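Long-range contact in C-C motif chemokine 1 (Homo sapiens, PDB 4OIK), which acts as a secreted cytokine that attracts monocytes but not neutrophils and binds the chemokine receptor CCR8: residues I25-N30 with I41-R46. Sequence-based numbering, arbitrary orientation.
With NAG (2-acetamido-2-deoxy-beta-D-glucopyranose), chain E.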
loop_
_atom_site.group_PDB
_atom_site.type_symbol
_atom_site.label_atom_id
_atom_site.label_comp_id
_atom_site.label_asym_id
_atom_site.label_seq_id
_atom_site.Cartn_x
_atom_site.Cartn_y
_atom_site.Cartn_z
ATOM N N ILE A 25 9.889 -8.105 -13.981
ATOM C CA ILE A 25 8.812 -8.356 -13.016
ATOM C C ILE A 25 9.009 -9.679 -12.281
ATOM O O ILE A 25 9.277 -10.701 -12.916
ATOM C CB ILE A 25 7.431 -8.332 -13.733
ATOM C CG1 ILE A 25 7.261 -7.086 -14.661
ATOM C CG2 ILE A 25 6.283 -8.438 -12.730
ATOM C CD1 ILE A 25 5.987 -7.087 -15.661
ATOM N N LEU A 26 8.781 -9.671 -10.952
ATOM C CA LEU A 26 8.885 -10.856 -10.107
ATOM C C LEU A 26 7.543 -11.564 -9.943
ATOM O O LEU A 26 7.470 -12.785 -10.048
ATOM C CB LEU A 26 9.447 -10.457 -8.738
ATOM C CG LEU A 26 10.948 -10.246 -8.702
ATOM C CD1 LEU A 26 11.293 -8.939 -8.035
ATOM C CD2 LEU A 26 11.599 -11.347 -7.958
ATOM N N CYS A 27 6.476 -10.788 -9.685
ATOM C CA CYS A 27 5.125 -11.288 -9.461
ATOM C C CYS A 27 4.153 -10.128 -9.527
ATOM O O CYS A 27 4.561 -8.979 -9.729
ATOM C CB CYS A 27 5.034 -12.013 -8.109
ATOM S SG CYS A 27 5.736 -11.090 -6.713
ATOM N N TYR A 28 2.867 -10.417 -9.329
ATOM C CA TYR A 28 1.863 -9.363 -9.279
ATOM C C TYR A 28 1.047 -9.402 -7.969
ATOM O O TYR A 28 0.905 -10.462 -7.365
ATOM C CB TYR A 28 0.935 -9.409 -10.515
ATOM C CG TYR A 28 0.031 -10.626 -10.551
ATOM C CD1 TYR A 28 -1.179 -10.644 -9.859
ATOM C CD2 TYR A 28 0.383 -11.758 -11.277
ATOM C CE1 TYR A 28 -1.992 -11.774 -9.856
ATOM C CE2 TYR A 28 -0.443 -12.879 -11.314
ATOM C CZ TYR A 28 -1.630 -12.881 -10.602
ATOM O OH TYR A 28 -2.444 -13.988 -10.622
ATOM N N ARG A 29 0.483 -8.248 -7.574
ATOM C CA ARG A 29 -0.450 -8.112 -6.451
ATOM C C ARG A 29 -1.750 -7.587 -7.035
ATOM O O ARG A 29 -1.714 -6.761 -7.961
ATOM C CB ARG A 29 0.059 -7.142 -5.366
ATOM C CG ARG A 29 0.814 -7.828 -4.253
ATOM C CD ARG A 29 0.706 -7.089 -2.939
ATOM N NE ARG A 29 0.761 -8.002 -1.789
ATOM C CZ ARG A 29 -0.294 -8.627 -1.267
ATOM N NH1 ARG A 29 -1.503 -8.461 -1.790
ATOM N NH2 ARG A 29 -0.146 -9.425 -0.217
ATOM N N ASN A 30 -2.897 -8.083 -6.531
ATOM C CA ASN A 30 -4.211 -7.570 -6.964
ATOM C C ASN A 30 -4.463 -6.351 -6.082
ATOM O O ASN A 30 -3.974 -6.330 -4.961
ATOM C CB ASN A 30 -5.320 -8.611 -6.752
ATOM C CG ASN A 30 -6.059 -9.038 -8.006
ATOM O OD1 ASN A 30 -5.508 -9.087 -9.115
ATOM N ND2 ASN A 30 -7.325 -9.402 -7.851
ATOM N N ILE A 41 -1.007 -4.724 -9.785
ATOM C CA ILE A 41 0.271 -4.189 -9.305
ATOM C C ILE A 41 1.365 -5.211 -9.661
ATOM O O ILE A 41 1.282 -6.346 -9.214
ATOM C CB ILE A 41 0.300 -3.864 -7.777
ATOM C CG1 ILE A 41 -0.903 -3.033 -7.341
ATOM C CG2 ILE A 41 1.628 -3.169 -7.391
ATOM C CD1 ILE A 41 -1.091 -2.985 -5.829
ATOM N N PHE A 42 2.360 -4.813 -10.461
ATOM C CA PHE A 42 3.473 -5.681 -10.783
ATOM C C PHE A 42 4.587 -5.294 -9.854
ATOM O O PHE A 42 4.882 -4.100 -9.723
ATOM C CB PHE A 42 3.930 -5.528 -12.227
ATOM C CG PHE A 42 3.008 -6.113 -13.261
ATOM C CD1 PHE A 42 2.564 -7.424 -13.158
ATOM C CD2 PHE A 42 2.625 -5.373 -14.372
ATOM C CE1 PHE A 42 1.730 -7.973 -14.123
ATOM C CE2 PHE A 42 1.814 -5.935 -15.359
ATOM C CZ PHE A 42 1.366 -7.226 -15.227
ATOM N N LYS A 43 5.163 -6.292 -9.172
ATOM C CA LYS A 43 6.295 -6.129 -8.270
ATOM C C LYS A 43 7.530 -6.160 -9.143
ATOM O O LYS A 43 7.762 -7.144 -9.842
ATOM C CB LYS A 43 6.352 -7.291 -7.249
ATOM C CG LYS A 43 7.574 -7.280 -6.333
ATOM C CD LYS A 43 7.307 -8.048 -5.026
ATOM C CE LYS A 43 8.489 -8.037 -4.080
ATOM N NZ LYS A 43 8.617 -6.744 -3.354
ATOM N N LEU A 44 8.302 -5.076 -9.128
ATOM C CA LEU A 44 9.530 -5.000 -9.917
ATOM C C LEU A 44 10.727 -5.295 -9.005
ATOM O O LEU A 44 10.545 -5.598 -7.822
ATOM C CB LEU A 44 9.679 -3.610 -10.578
ATOM C CG LEU A 44 8.469 -3.032 -11.345
ATOM C CD1 LEU A 44 8.734 -1.597 -11.753
ATOM C CD2 LEU A 44 8.155 -3.853 -12.582
ATOM N N LYS A 45 11.942 -5.193 -9.552
ATOM C CA LYS A 45 13.200 -5.397 -8.841
ATOM C C LYS A 45 13.542 -4.192 -7.956
ATOM O O LYS A 45 13.030 -3.080 -8.177
ATOM C CB LYS A 45 14.318 -5.678 -9.851
ATOM C CG LYS A 45 14.476 -7.161 -10.190
ATOM C CD LYS A 45 13.284 -7.762 -10.934
ATOM C CE LYS A 45 13.500 -9.194 -11.336
ATOM N NZ LYS A 45 14.223 -9.292 -12.643
ATOM N N ARG A 46 14.405 -4.430 -6.949
ATOM C CA ARG A 46 14.867 -3.454 -5.957
ATOM C C ARG A 46 13.717 -2.650 -5.278
ATOM O O ARG A 46 13.764 -1.420 -5.198
ATOM C CB ARG A 46 16.026 -2.576 -6.498
ATOM C CG ARG A 46 17.427 -3.210 -6.393
ATOM C CD ARG A 46 17.703 -4.290 -7.417
ATOM N NE ARG A 46 19.060 -4.828 -7.297
ATOM C CZ ARG A 46 19.539 -5.852 -8.002
ATOM N NH1 ARG A 46 18.770 -6.477 -8.886
ATOM N NH2 ARG A 46 20.787 -6.263 -7.822
HETATM C C1 NAG E . -8.028 -10.501 -8.506
HETATM C C2 NAG E . -8.919 -11.063 -7.332
HETATM C C3 NAG E . -10.062 -11.973 -7.905
HETATM C C4 NAG E . -10.746 -11.451 -9.200
HETATM C C5 NAG E . -9.688 -10.922 -10.215
HETATM C C6 NAG E . -10.355 -10.221 -11.438
HETATM C C7 NAG E . -7.486 -11.401 -5.243
HETATM C C8 NAG E . -6.694 -12.478 -4.560
HETATM N N2 NAG E . -8.077 -11.854 -6.402
HETATM O O3 NAG E . -11.049 -12.238 -6.882
HETATM O O4 NAG E . -11.566 -12.490 -9.797
HETATM O O5 NAG E . -8.811 -9.961 -9.571
HETATM O O6 NAG E . -9.449 -9.916 -12.514
HETATM O O7 NAG E . -7.582 -10.248 -4.803
#
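Ile-25 and Phe-42 meet on the helix-facing side of an antiparallel beta hairpin, formed by the first two strands of the three-stranded chemokine sheet, and illustrate how the aromatic ring of a central strand gathers apolar contacts from its neighbour and from the helix. The CD1 methyl of Ile-25 lies over the Phe-42 ring, 4.1 Å from its centroid and 17° off the normal, a CH-pi contact. A chi1 of -48° sets Ile-25 CG1 beside the backbone N and CG2 anti to it, and Ile-25 CG2 comes to 3.8 Å from Phe-42 CB. Tyr-28 CB approaches the same ring obliquely, 3.7 Å from Phe-42 CD1, while the phenol leads away from the neighbouring strand. Beyond this first shell, Trp-58, Val-59 and His-62 of helix 57-63 also pack on Phe-42, joining the sheet to the helix.

Four backbone hydrogen bonds set the register. Arg-29 and Ile-41 exchange two; farther along, Leu-26 N donates to Lys-43 O (2.9 Å) and Lys-43 N to Cys-27 O (2.8 Å). Two residues thus face Lys-43, a beta bulge in which Leu-26 adopts a helix-like backbone (psi -45°). The Leu-26 side chain crosses that of Lys-45, with Leu-26 CD1 3.7 Å from Lys-45 CD; Lys-45 NZ is hydrogen-bonded to Arg-23 O. On the other face, Cys-27 SG touches Lys-43 CD and closes the disulfide to Cys-69, tying the hairpin to the C-terminal tail. One residue beyond Arg-29, Asn-30 carries N-linked N-acetylglucosamine, its ND2 bonded covalently to the sugar C1 at 1.5 Å.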